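Local coordinates for protein homospermidine synthase (Legionella pneumophila subsp. pneumophila str. Philadelphia 1, PDB 2PH5) that probably makes homospermidine as a transferase, using a bound NAD cofactor held in a Rossmann-type domain, at residues A[193-198]-A[311-316]; A[199-204]-A[244-249]; A[277-280]-A[284-287]; A[316-321]-A[464-469]. All blocks are in the same frame, centred on the assembly; numbering follows the deposited sequence.

Interaction 1. Residues A[193-198]-A[311-316]; sequences NLAMTL and LLYRPT
Met196 and Tyr313 mark the closest backbone approach, CA to CA 6.6 Å, where the last turn of helix 188-197 passes the start of strand 311-322. No hydrogen bond joins the two segments. The strand is irregular at this point: a classic bulge puts two residues, Leu312 and Tyr313, opposite the single Leu305. The Tyr313 ring bridges the two segments, carried across to the helix by a chi1 of 167° that sets CG anti to the backbone N. Selenomethionine Met196 covers one face of it. Its CB lies 3.5 Å from the centroid of the Tyr313 ring and 16° off the normal, a CH-pi contact near the CD2 side. From there Met196 and Tyr313 run antiparallel alongside one another, Met196 CG lying 3.7 Å from Tyr313 CG. Chi1 and chi2 both near 180° carry Met196 SE to 3.8 Å from Tyr313 CB, and the bend at chi3 turns only the terminal methyl; the selenium meets the ring obliquely, 5.1 Å from SE to the Tyr313 centroid, as a Met-aromatic contact. Toward the phenol end, Ala195 CB touches Tyr313 OH at 3.5 Å. On the opposite face of the ring lies Pro315 N. The hydroxyl itself is satisfied by Ile200 O, just beyond the helix. Behind the helix, Leu194 packs on Leu171 and Leu172 of helix 158-176, while Met196 and Tyr313 share Leu305 on strand 305-306, the outermost strand next door.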
loop_
_atom_site.group_PDB
_atom_site.type_symbol
_atom_site.label_atom_id
_atom_site.label_comp_id
_atom_site.label_asym_id
_atom_site.label_seq_id
_atom_site.Cartn_x
_atom_site.Cartn_y
_atom_site.Cartn_z
ATOM N N ASN A 193 13.393 -16.823 -32.942
ATOM C CA ASN A 193 12.615 -16.938 -34.167
ATOM C C ASN A 193 11.194 -17.427 -33.899
ATOM O O ASN A 193 10.240 -16.918 -34.486
ATOM C CB ASN A 193 13.339 -17.863 -35.142
ATOM C CG ASN A 193 12.451 -18.331 -36.265
ATOM O OD1 ASN A 193 11.784 -19.365 -36.150
ATOM N ND2 ASN A 193 12.418 -17.568 -37.358
ATOM N N LEU A 194 11.060 -18.417 -33.017
ATOM C CA LEU A 194 9.754 -18.948 -32.648
ATOM C C LEU A 194 8.947 -17.862 -31.953
ATOM O O LEU A 194 7.737 -17.765 -32.139
ATOM C CB LEU A 194 9.894 -20.147 -31.705
ATOM C CG LEU A 194 8.582 -20.601 -31.047
ATOM C CD1 LEU A 194 7.613 -21.063 -32.108
ATOM C CD2 LEU A 194 8.849 -21.711 -30.052
ATOM N N ALA A 195 9.615 -17.037 -31.153
ATOM C CA ALA A 195 8.911 -15.969 -30.448
ATOM C C ALA A 195 8.348 -14.962 -31.439
ATOM O O ALA A 195 7.205 -14.525 -31.314
ATOM C CB ALA A 195 9.848 -15.274 -29.462
HETATM N N MSE A 196 9.156 -14.599 -32.426
HETATM C CA MSE A 196 8.729 -13.639 -33.425
HETATM C C MSE A 196 7.635 -14.202 -34.331
HETATM O O MSE A 196 6.639 -13.534 -34.601
HETATM C CB MSE A 196 9.915 -13.206 -34.271
HETATM C CG MSE A 196 9.540 -12.239 -35.372
HETATM SE SE MSE A 196 10.935 -12.123 -36.700
HETATM C CE MSE A 196 10.367 -13.639 -37.770
ATOM N N THR A 197 7.817 -15.434 -34.799
ATOM C CA THR A 197 6.833 -16.056 -35.672
ATOM C C THR A 197 5.483 -16.182 -34.968
ATOM O O THR A 197 4.441 -16.248 -35.623
ATOM C CB THR A 197 7.336 -17.447 -36.191
ATOM O OG1 THR A 197 6.305 -18.091 -36.946
ATOM C CG2 THR A 197 7.748 -18.338 -35.050
ATOM N N LEU A 198 5.499 -16.190 -33.636
ATOM C CA LEU A 198 4.265 -16.273 -32.849
ATOM C C LEU A 198 3.652 -14.910 -32.503
ATOM O O LEU A 198 2.587 -14.848 -31.892
ATOM C CB LEU A 198 4.504 -17.067 -31.562
ATOM C CG LEU A 198 4.282 -18.578 -31.655
ATOM C CD1 LEU A 198 4.754 -19.108 -33.001
ATOM C CD2 LEU A 198 5.010 -19.253 -30.517
ATOM N N LEU A 311 19.185 -5.340 -35.753
ATOM C CA LEU A 311 18.135 -6.083 -35.073
ATOM C C LEU A 311 16.862 -6.061 -35.894
ATOM O O LEU A 311 16.488 -5.035 -36.465
ATOM C CB LEU A 311 17.850 -5.511 -33.680
ATOM C CG LEU A 311 16.971 -4.268 -33.571
ATOM C CD1 LEU A 311 16.702 -3.966 -32.106
ATOM C CD2 LEU A 311 17.662 -3.093 -34.249
ATOM N N LEU A 312 16.206 -7.213 -35.948
ATOM C CA LEU A 312 14.964 -7.366 -36.683
ATOM C C LEU A 312 13.817 -7.503 -35.685
ATOM O O LEU A 312 12.787 -6.844 -35.818
ATOM C CB LEU A 312 15.039 -8.615 -37.559
ATOM C CG LEU A 312 16.279 -8.712 -38.452
ATOM C CD1 LEU A 312 16.293 -10.057 -39.179
ATOM C CD2 LEU A 312 16.282 -7.563 -39.451
ATOM N N TYR A 313 14.018 -8.353 -34.680
ATOM C CA TYR A 313 13.009 -8.611 -33.663
ATOM C C TYR A 313 13.525 -8.699 -32.233
ATOM O O TYR A 313 14.637 -9.170 -31.973
ATOM C CB TYR A 313 12.286 -9.912 -33.965
ATOM C CG TYR A 313 11.454 -10.405 -32.808
ATOM C CD1 TYR A 313 10.241 -9.793 -32.486
ATOM C CD2 TYR A 313 11.863 -11.514 -32.053
ATOM C CE1 TYR A 313 9.447 -10.282 -31.444
ATOM C CE2 TYR A 313 11.080 -12.010 -31.012
ATOM C CZ TYR A 313 9.875 -11.395 -30.720
ATOM O OH TYR A 313 9.067 -11.924 -29.749
ATOM N N ARG A 314 12.675 -8.281 -31.305
ATOM C CA ARG A 314 13.003 -8.301 -29.896
ATOM C C ARG A 314 11.776 -7.871 -29.115
ATOM O O ARG A 314 11.216 -6.807 -29.358
ATOM C CB ARG A 314 14.148 -7.339 -29.620
ATOM C CG ARG A 314 14.530 -7.227 -28.171
ATOM C CD ARG A 314 15.338 -5.960 -27.937
ATOM N NE ARG A 314 16.696 -6.063 -28.450
ATOM C CZ ARG A 314 17.477 -5.021 -28.708
ATOM N NH1 ARG A 314 17.029 -3.788 -28.506
ATOM N NH2 ARG A 314 18.708 -5.216 -29.157
ATOM N N PRO A 315 11.326 -8.710 -28.176
ATOM C CA PRO A 315 10.152 -8.378 -27.365
ATOM C C PRO A 315 10.544 -7.524 -26.168
ATOM O O PRO A 315 11.718 -7.441 -25.808
ATOM C CB PRO A 315 9.641 -9.748 -26.936
ATOM C CG PRO A 315 10.918 -10.510 -26.744
ATOM C CD PRO A 315 11.731 -10.114 -27.970
ATOM N N THR A 316 9.560 -6.871 -25.567
ATOM C CA THR A 316 9.815 -6.066 -24.385
ATOM C C THR A 316 9.744 -7.064 -23.228
ATOM O O THR A 316 8.872 -7.938 -23.209
ATOM C CB THR A 316 8.744 -4.949 -24.232
ATOM O OG1 THR A 316 9.038 -3.885 -25.145
ATOM C CG2 THR A 316 8.714 -4.399 -22.810
#

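Interaction 2. Residues A[199-204]-A[244-249]; sequences GIKVIH and GTHEAH
At a classic beta bulge leading into strand 202-213, Lys201, one of the two residues that share Met364 as their partner across the sheet, meets His246, which sits in the type I beta turn from Gly244 to Glu247. Lys201 CB stands squarely over one face of the imidazole, 3.8 Å from the His246 ring centroid and 6° off the normal, a CH-pi contact. The lysine chain lies nearly perpendicular to the histidine side chain. Beyond CB it runs extended, and Lys201 CD still grazes the ring at 4.1 Å from His246 CD2 before the ammonium leads off to a long, weak ion pair with Asp462. His246 has CG between its backbone N and carbonyl carbon (chi1 82°), which swings the ring back over the turn and against the lysine. Lys201 O comes to 3.2 Å from His246 CE1, and to the same distance from ND1 at an angle too poor for a hydrogen bond. The polar partner of the ring is instead Trp464 O, a carbonyl bound by His246 NE2, which helps set the rotation of the imidazole. Upstream, Gly199 ends helix 188-197 in a Schellman motif with positive phi. The turn after strand 238-242 rests on the residue leading into strand 202-213, with strand 311-322 running along one flank, where His246 and Val202 both touch Thr316, and strand 352-364 along the other.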
loop_
_atom_site.group_PDB
_atom_site.type_symbol
_atom_site.label_atom_id
_atom_site.label_comp_id
_atom_site.label_asym_id
_atom_site.label_seq_id
_atom_site.Cartn_x
_atom_site.Cartn_y
_atom_site.Cartn_z
ATOM N N GLY A 199 4.324 -13.823 -32.877
ATOM C CA GLY A 199 3.785 -12.493 -32.617
ATOM C C GLY A 199 3.936 -11.929 -31.214
ATOM O O GLY A 199 3.254 -10.973 -30.836
ATOM N N ILE A 200 4.837 -12.523 -30.444
ATOM C CA ILE A 200 5.095 -12.084 -29.092
ATOM C C ILE A 200 5.702 -10.699 -29.117
ATOM O O ILE A 200 6.805 -10.505 -29.629
ATOM C CB ILE A 200 6.072 -13.016 -28.389
ATOM C CG1 ILE A 200 5.590 -14.463 -28.523
ATOM C CG2 ILE A 200 6.189 -12.631 -26.923
ATOM C CD1 ILE A 200 4.224 -14.710 -27.926
ATOM N N LYS A 201 4.978 -9.736 -28.561
ATOM C CA LYS A 201 5.449 -8.361 -28.519
ATOM C C LYS A 201 6.014 -8.004 -27.149
ATOM O O LYS A 201 6.876 -7.134 -27.031
ATOM C CB LYS A 201 4.304 -7.408 -28.859
ATOM C CG LYS A 201 3.805 -7.509 -30.285
ATOM C CD LYS A 201 2.596 -6.610 -30.481
ATOM C CE LYS A 201 2.174 -6.540 -31.928
ATOM N NZ LYS A 201 1.160 -5.465 -32.094
ATOM N N VAL A 202 5.525 -8.680 -26.115
ATOM C CA VAL A 202 5.981 -8.411 -24.763
ATOM C C VAL A 202 5.800 -9.612 -23.834
ATOM O O VAL A 202 4.786 -10.314 -23.885
ATOM C CB VAL A 202 5.247 -7.162 -24.177
ATOM C CG1 VAL A 202 3.758 -7.296 -24.377
ATOM C CG2 VAL A 202 5.562 -6.991 -22.692
ATOM N N ILE A 203 6.810 -9.842 -22.999
ATOM C CA ILE A 203 6.812 -10.930 -22.030
ATOM C C ILE A 203 6.948 -10.356 -20.620
ATOM O O ILE A 203 7.858 -9.576 -20.348
ATOM C CB ILE A 203 8.010 -11.889 -22.241
ATOM C CG1 ILE A 203 7.880 -12.654 -23.561
ATOM C CG2 ILE A 203 8.096 -12.862 -21.077
ATOM C CD1 ILE A 203 8.982 -13.702 -23.765
ATOM N N HIS A 204 6.047 -10.741 -19.725
ATOM C CA HIS A 204 6.113 -10.277 -18.342
ATOM C C HIS A 204 6.387 -11.455 -17.421
ATOM O O HIS A 204 5.995 -12.590 -17.705
ATOM C CB HIS A 204 4.780 -9.673 -17.870
ATOM C CG HIS A 204 4.506 -8.291 -18.376
ATOM N ND1 HIS A 204 3.301 -7.652 -18.167
ATOM C CD2 HIS A 204 5.268 -7.428 -19.087
ATOM C CE1 HIS A 204 3.331 -6.459 -18.729
ATOM N NE2 HIS A 204 4.513 -6.297 -19.296
ATOM N N GLY A 244 11.349 -3.666 -26.539
ATOM C CA GLY A 244 10.917 -4.438 -27.686
ATOM C C GLY A 244 10.870 -3.607 -28.953
ATOM O O GLY A 244 10.627 -2.402 -28.901
ATOM N N THR A 245 11.101 -4.248 -30.097
ATOM C CA THR A 245 11.082 -3.554 -31.382
ATOM C C THR A 245 9.701 -3.027 -31.790
ATOM O O THR A 245 9.607 -2.184 -32.674
ATOM C CB THR A 245 11.629 -4.457 -32.504
ATOM O OG1 THR A 245 11.122 -5.787 -32.343
ATOM C CG2 THR A 245 13.150 -4.492 -32.466
ATOM N N HIS A 246 8.635 -3.497 -31.148
ATOM C CA HIS A 246 7.300 -3.019 -31.499
ATOM C C HIS A 246 6.977 -1.691 -30.833
ATOM O O HIS A 246 6.149 -0.938 -31.342
ATOM C CB HIS A 246 6.221 -4.026 -31.090
ATOM C CG HIS A 246 5.831 -3.935 -29.647
ATOM N ND1 HIS A 246 6.664 -4.337 -28.623
ATOM C CD2 HIS A 246 4.723 -3.430 -29.053
ATOM C CE1 HIS A 246 6.086 -4.080 -27.463
ATOM N NE2 HIS A 246 4.907 -3.529 -27.696
ATOM N N GLU A 247 7.611 -1.418 -29.692
ATOM C CA GLU A 247 7.377 -0.181 -28.942
ATOM C C GLU A 247 7.427 1.030 -29.847
ATOM O O GLU A 247 8.408 1.255 -30.560
ATOM C CB GLU A 247 8.415 -0.006 -27.826
ATOM C CG GLU A 247 8.448 -1.119 -26.788
ATOM C CD GLU A 247 7.187 -1.196 -25.936
ATOM O OE1 GLU A 247 7.134 -2.076 -25.051
ATOM O OE2 GLU A 247 6.257 -0.390 -26.146
ATOM N N ALA A 248 6.365 1.821 -29.799
ATOM C CA ALA A 248 6.261 3.014 -30.627
ATOM C C ALA A 248 6.238 4.300 -29.807
ATOM O O ALA A 248 6.057 5.386 -30.357
ATOM C CB ALA A 248 4.999 2.916 -31.492
ATOM N N HIS A 249 6.430 4.176 -28.498
ATOM C CA HIS A 249 6.418 5.335 -27.594
ATOM C C HIS A 249 7.678 5.371 -26.732
ATOM O O HIS A 249 8.195 4.332 -26.340
ATOM C CB HIS A 249 5.183 5.258 -26.697
ATOM C CG HIS A 249 3.891 5.339 -27.447
ATOM N ND1 HIS A 249 3.280 6.538 -27.746
ATOM C CD2 HIS A 249 3.104 4.373 -27.979
ATOM C CE1 HIS A 249 2.172 6.307 -28.426
ATOM N NE2 HIS A 249 2.041 5.001 -28.582
#

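Interaction 3. Residues A[277-280]-A[284-287]; sequences RSWT and GAFH
Ser278 and Phe286 form the hydrogen-bonded antiparallel pair of this beta hairpin. Ser278 N gives to Phe286 O at 3.1 Å, with an angle of 167° at the hydrogen, and Phe286 N returns the bond to Ser278 O at 3.2 Å. The same Ser278 O also takes a CA-H...O contact from Ala285 CA, 3.4 Å away. Nearer the turn the pairing frays: Thr280 N to Gly284 O is a weak bond of 3.3 Å. The indole of Trp279 meets Gly284 and Ala285 obliquely, Trp279 NE1 lying 3.4 Å from Gly284 CA. Phe286, with CG between its backbone N and carbonyl carbon (chi1 72°), brings the rim of its ring, at CE1, against the backbone of Ser278 and Trp279, and Phe286 CE1 also comes within 3.6 Å of Ser278 CB. On the other face Arg277 and His287, a non-hydrogen-bonded pair, point the same way side by side, Arg277 CG 3.8 Å from His287 NE2, with guanidinium and imidazole planes 77° apart. Glu338 of the second subunit grips both side chains: OE1 makes a salt bridge with Arg277 NE, and OE2 a hydrogen bond with His287 NE2. Glu456 of the same chain holds Arg277 NH2 in a further salt bridge. The Ser278-Phe286 face lies against the mixed sheet, Ser278 touching Ala206 of strand 202-213, Leu362 of strand 352-364 and Ala320 of strand 311-322, so the hairpin sits between that sheet and the subunit interface.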
loop_
_atom_site.group_PDB
_atom_site.type_symbol
_atom_site.label_atom_id
_atom_site.label_comp_id
_atom_site.label_asym_id
_atom_site.label_seq_id
_atom_site.Cartn_x
_atom_site.Cartn_y
_atom_site.Cartn_z
ATOM N N ARG A 277 0.680 -2.662 -15.658
ATOM C CA ARG A 277 -0.538 -3.451 -15.764
ATOM C C ARG A 277 -0.215 -4.847 -16.300
ATOM O O ARG A 277 0.283 -4.981 -17.410
ATOM C CB ARG A 277 -1.520 -2.766 -16.721
ATOM C CG ARG A 277 -2.034 -1.413 -16.249
ATOM C CD ARG A 277 -2.996 -0.775 -17.252
ATOM N NE ARG A 277 -3.608 0.433 -16.704
ATOM C CZ ARG A 277 -3.081 1.653 -16.774
ATOM N NH1 ARG A 277 -1.920 1.849 -17.388
ATOM N NH2 ARG A 277 -3.699 2.678 -16.203
ATOM N N SER A 278 -0.499 -5.879 -15.516
ATOM C CA SER A 278 -0.233 -7.236 -15.953
ATOM C C SER A 278 -1.409 -8.158 -15.615
ATOM O O SER A 278 -2.492 -7.690 -15.251
ATOM C CB SER A 278 1.067 -7.742 -15.325
ATOM O OG SER A 278 1.494 -8.951 -15.907
ATOM N N TRP A 279 -1.204 -9.467 -15.719
ATOM C CA TRP A 279 -2.292 -10.399 -15.461
ATOM C C TRP A 279 -1.837 -11.705 -14.835
ATOM O O TRP A 279 -0.758 -12.214 -15.141
ATOM C CB TRP A 279 -3.011 -10.705 -16.772
ATOM C CG TRP A 279 -4.231 -11.535 -16.607
ATOM C CD1 TRP A 279 -5.493 -11.088 -16.375
ATOM C CD2 TRP A 279 -4.314 -12.964 -16.680
ATOM N NE1 TRP A 279 -6.367 -12.144 -16.304
ATOM C CE2 TRP A 279 -5.671 -13.310 -16.488
ATOM C CE3 TRP A 279 -3.376 -13.984 -16.889
ATOM C CZ2 TRP A 279 -6.118 -14.639 -16.502
ATOM C CZ3 TRP A 279 -3.820 -15.302 -16.903
ATOM C CH2 TRP A 279 -5.182 -15.615 -16.712
ATOM N N THR A 280 -2.695 -12.254 -13.980
ATOM C CA THR A 280 -2.425 -13.506 -13.289
ATOM C C THR A 280 -3.728 -14.319 -13.346
ATOM O O THR A 280 -4.815 -13.759 -13.266
ATOM C CB THR A 280 -2.000 -13.219 -11.823
ATOM O OG1 THR A 280 -1.086 -14.224 -11.381
ATOM C CG2 THR A 280 -3.215 -13.190 -10.895
ATOM N N GLY A 284 -6.292 -12.293 -11.687
ATOM C CA GLY A 284 -6.532 -11.568 -12.926
ATOM C C GLY A 284 -5.742 -10.277 -13.038
ATOM O O GLY A 284 -4.662 -10.154 -12.455
ATOM N N ALA A 285 -6.288 -9.320 -13.786
ATOM C CA ALA A 285 -5.665 -8.013 -14.003
ATOM C C ALA A 285 -5.242 -7.394 -12.684
ATOM O O ALA A 285 -5.989 -7.440 -11.712
ATOM C CB ALA A 285 -6.642 -7.081 -14.703
ATOM N N PHE A 286 -4.052 -6.806 -12.649
ATOM C CA PHE A 286 -3.577 -6.168 -11.430
ATOM C C PHE A 286 -2.477 -5.167 -11.752
ATOM O O PHE A 286 -2.043 -5.062 -12.899
ATOM C CB PHE A 286 -3.033 -7.218 -10.451
ATOM C CG PHE A 286 -1.720 -7.815 -10.875
ATOM C CD1 PHE A 286 -1.657 -8.704 -11.947
ATOM C CD2 PHE A 286 -0.539 -7.458 -10.227
ATOM C CE1 PHE A 286 -0.438 -9.232 -12.375
ATOM C CE2 PHE A 286 0.692 -7.978 -10.644
ATOM C CZ PHE A 286 0.741 -8.869 -11.724
ATOM N N HIS A 287 -2.042 -4.419 -10.744
ATOM C CA HIS A 287 -0.958 -3.468 -10.944
ATOM C C HIS A 287 0.248 -3.923 -10.136
ATOM O O HIS A 287 0.257 -3.832 -8.908
ATOM C CB HIS A 287 -1.352 -2.057 -10.502
ATOM C CG HIS A 287 -2.313 -1.375 -11.427
ATOM N ND1 HIS A 287 -2.591 -0.027 -11.347
ATOM C CD2 HIS A 287 -3.077 -1.860 -12.435
ATOM C CE1 HIS A 287 -3.485 0.289 -12.268
ATOM N NE2 HIS A 287 -3.797 -0.805 -12.941
#

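Interaction 4. Residues A[316-321]-A[464-469]; sequences TVHYAY and WQFFNI
His318 of strand 311-322 meets Phe466 on the short helix 466-469. Along the second segment, Trp464 leads up to the N-cap position, which Gln465 holds. The carbonyl O of Gln465 accepts two backbone bonds that close the first turn, from Asn468 N at 2.7 Å and from Ile469 N at 3.3 Å. Phe466 opens the helix with its N bound by Glu247 OE2. CG trans to the backbone N (chi1 -171°) points the phenyl away from the helix, at the strand. Its CE2 edge does the touching: Phe466 CE2 is 3.8 Å from His318 NE2, which lies near the phenyl plane. The rings are oblique, centroids of His318 and Phe466 5.8 Å apart and planes at 75°, so neither lies flat on the other. The far side of the imidazole is tied back to its own strand, His318 ND1 donating to Tyr319 O at 3.2 Å from well above the carbonyl plane. The His318 ring also meets that of His204 on the adjacent strand 202-213. Further along the helix, Ile469 packs on His204 of the mixed sheet and on Val276 of the hairpin strand 275-278. The arrangement is a late helical turn laid over one face of the mixed sheet of the domain matching the saccharopine dehydrogenase C-terminal family; the side chains of His318 and the NAD-binding Asn159 are about 11 Å apart.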
loop_
_atom_site.group_PDB
_atom_site.type_symbol
_atom_site.label_atom_id
_atom_site.label_comp_id
_atom_site.label_asym_id
_atom_site.label_seq_id
_atom_site.Cartn_x
_atom_site.Cartn_y
_atom_site.Cartn_z
ATOM N N THR A 316 9.560 -6.871 -25.567
ATOM C CA THR A 316 9.815 -6.066 -24.385
ATOM C C THR A 316 9.744 -7.064 -23.228
ATOM O O THR A 316 8.872 -7.938 -23.209
ATOM C CB THR A 316 8.744 -4.949 -24.232
ATOM O OG1 THR A 316 9.038 -3.885 -25.145
ATOM C CG2 THR A 316 8.714 -4.399 -22.810
ATOM N N VAL A 317 10.683 -6.953 -22.293
ATOM C CA VAL A 317 10.729 -7.852 -21.148
ATOM C C VAL A 317 11.019 -7.111 -19.851
ATOM O O VAL A 317 11.991 -6.359 -19.755
ATOM C CB VAL A 317 11.825 -8.935 -21.301
ATOM C CG1 VAL A 317 11.751 -9.911 -20.127
ATOM C CG2 VAL A 317 11.661 -9.672 -22.625
ATOM N N HIS A 318 10.169 -7.343 -18.857
ATOM C CA HIS A 318 10.328 -6.744 -17.552
ATOM C C HIS A 318 9.467 -7.483 -16.534
ATOM O O HIS A 318 8.652 -8.333 -16.896
ATOM C CB HIS A 318 9.993 -5.241 -17.583
ATOM C CG HIS A 318 8.544 -4.930 -17.793
ATOM N ND1 HIS A 318 7.581 -5.191 -16.841
ATOM C CD2 HIS A 318 7.903 -4.325 -18.822
ATOM C CE1 HIS A 318 6.412 -4.756 -17.273
ATOM N NE2 HIS A 318 6.578 -4.225 -18.472
ATOM N N TYR A 319 9.668 -7.146 -15.265
ATOM C CA TYR A 319 8.987 -7.769 -14.137
ATOM C C TYR A 319 7.741 -6.960 -13.705
ATOM O O TYR A 319 7.759 -5.731 -13.703
ATOM C CB TYR A 319 10.012 -7.875 -12.986
ATOM C CG TYR A 319 9.698 -8.831 -11.846
ATOM C CD1 TYR A 319 10.447 -8.806 -10.660
ATOM C CD2 TYR A 319 8.652 -9.753 -11.944
ATOM C CE1 TYR A 319 10.154 -9.679 -9.594
ATOM C CE2 TYR A 319 8.350 -10.627 -10.897
ATOM C CZ TYR A 319 9.105 -10.584 -9.728
ATOM O OH TYR A 319 8.808 -11.458 -8.701
ATOM N N ALA A 320 6.659 -7.664 -13.370
ATOM C CA ALA A 320 5.401 -7.062 -12.900
ATOM C C ALA A 320 5.102 -7.804 -11.594
ATOM O O ALA A 320 4.366 -8.796 -11.577
ATOM C CB ALA A 320 4.277 -7.304 -13.919
ATOM N N TYR A 321 5.687 -7.317 -10.507
ATOM C CA TYR A 321 5.574 -7.946 -9.192
ATOM C C TYR A 321 4.575 -7.338 -8.226
ATOM O O TYR A 321 4.464 -6.122 -8.097
ATOM C CB TYR A 321 6.949 -7.937 -8.514
ATOM C CG TYR A 321 7.043 -8.685 -7.194
ATOM C CD1 TYR A 321 7.805 -8.180 -6.144
ATOM C CD2 TYR A 321 6.440 -9.937 -7.022
ATOM C CE1 TYR A 321 7.976 -8.896 -4.965
ATOM C CE2 TYR A 321 6.609 -10.667 -5.837
ATOM C CZ TYR A 321 7.381 -10.138 -4.815
ATOM O OH TYR A 321 7.567 -10.852 -3.653
ATOM N N TRP A 464 -0.599 -3.713 -26.621
ATOM C CA TRP A 464 0.643 -4.204 -26.055
ATOM C C TRP A 464 1.772 -3.185 -26.025
ATOM O O TRP A 464 2.930 -3.554 -25.872
ATOM C CB TRP A 464 1.063 -5.447 -26.809
ATOM C CG TRP A 464 -0.026 -6.441 -26.832
ATOM C CD1 TRP A 464 -0.527 -7.072 -27.927
ATOM C CD2 TRP A 464 -0.739 -6.956 -25.701
ATOM N NE1 TRP A 464 -1.509 -7.958 -27.554
ATOM C CE2 TRP A 464 -1.660 -7.909 -26.192
ATOM C CE3 TRP A 464 -0.690 -6.707 -24.322
ATOM C CZ2 TRP A 464 -2.528 -8.622 -25.351
ATOM C CZ3 TRP A 464 -1.553 -7.415 -23.484
ATOM C CH2 TRP A 464 -2.461 -8.365 -24.007
ATOM N N GLN A 465 1.438 -1.906 -26.160
ATOM C CA GLN A 465 2.448 -0.851 -26.118
ATOM C C GLN A 465 2.742 -0.477 -24.673
ATOM O O GLN A 465 1.818 -0.300 -23.875
ATOM C CB GLN A 465 1.954 0.400 -26.854
ATOM C CG GLN A 465 1.949 0.268 -28.361
ATOM C CD GLN A 465 3.326 0.422 -28.963
ATOM O OE1 GLN A 465 3.699 -0.309 -29.875
ATOM N NE2 GLN A 465 4.080 1.385 -28.470
ATOM N N PHE A 466 4.019 -0.333 -24.337
ATOM C CA PHE A 466 4.395 0.029 -22.974
ATOM C C PHE A 466 3.642 1.291 -22.538
ATOM O O PHE A 466 3.326 1.474 -21.360
ATOM C CB PHE A 466 5.909 0.242 -22.875
ATOM C CG PHE A 466 6.405 0.407 -21.465
ATOM C CD1 PHE A 466 6.991 1.603 -21.056
ATOM C CD2 PHE A 466 6.269 -0.630 -20.533
ATOM C CE1 PHE A 466 7.431 1.765 -19.748
ATOM C CE2 PHE A 466 6.706 -0.474 -19.222
ATOM C CZ PHE A 466 7.289 0.726 -18.825
ATOM N N PHE A 467 3.334 2.145 -23.506
ATOM C CA PHE A 467 2.601 3.379 -23.255
ATOM C C PHE A 467 1.267 3.079 -22.538
ATOM O O PHE A 467 0.803 3.882 -21.726
ATOM C CB PHE A 467 2.347 4.080 -24.597
ATOM C CG PHE A 467 1.835 5.485 -24.476
ATOM C CD1 PHE A 467 2.661 6.512 -24.038
ATOM C CD2 PHE A 467 0.532 5.787 -24.842
ATOM C CE1 PHE A 467 2.194 7.823 -23.971
ATOM C CE2 PHE A 467 0.052 7.093 -24.779
ATOM C CZ PHE A 467 0.884 8.115 -24.343
ATOM N N ASN A 468 0.659 1.926 -22.833
ATOM C CA ASN A 468 -0.613 1.542 -22.206
ATOM C C ASN A 468 -0.434 0.747 -20.913
ATOM O O ASN A 468 -1.278 0.800 -20.018
ATOM C CB ASN A 468 -1.473 0.687 -23.150
ATOM C CG ASN A 468 -1.835 1.400 -24.433
ATOM O OD1 ASN A 468 -2.348 2.524 -24.419
ATOM N ND2 ASN A 468 -1.584 0.740 -25.560
ATOM N N ILE A 469 0.661 0.001 -20.823
ATOM C CA ILE A 469 0.918 -0.825 -19.653
ATOM C C ILE A 469 1.390 -0.031 -18.435
ATOM O O ILE A 469 0.901 -0.245 -17.324
ATOM C CB ILE A 469 1.915 -1.949 -20.010
ATOM C CG1 ILE A 469 1.248 -2.880 -21.035
ATOM C CG2 ILE A 469 2.321 -2.726 -18.754
ATOM C CD1 ILE A 469 2.198 -3.769 -21.810
#

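In the fold
From the N terminus, interaction 1 opens at 193-198 and closes a loop of 112 residues at 311-316. Nested within it, in series, are interaction 2, which closes 39 residues, and the tight hairpin of interaction 3. Interaction 4 opens on Thr316, which it shares with interaction 1, and brings 464-469 back across 142 residues. Nothing crosses. Strands 202-213 and 311-322, neighbours in the mixed sheet, carry interactions 1, 2 and 4, while the hairpin of interaction 3 packs against them. Thr316 OG1 bonds Glu247 OE1, joining interaction 2 to both 1 and 4; His204 ND1 reaches Ser278 OG, linking 2 with 3; and Arg277 N bonds Ile469 O, tying the hairpin to the C-terminal helical turn.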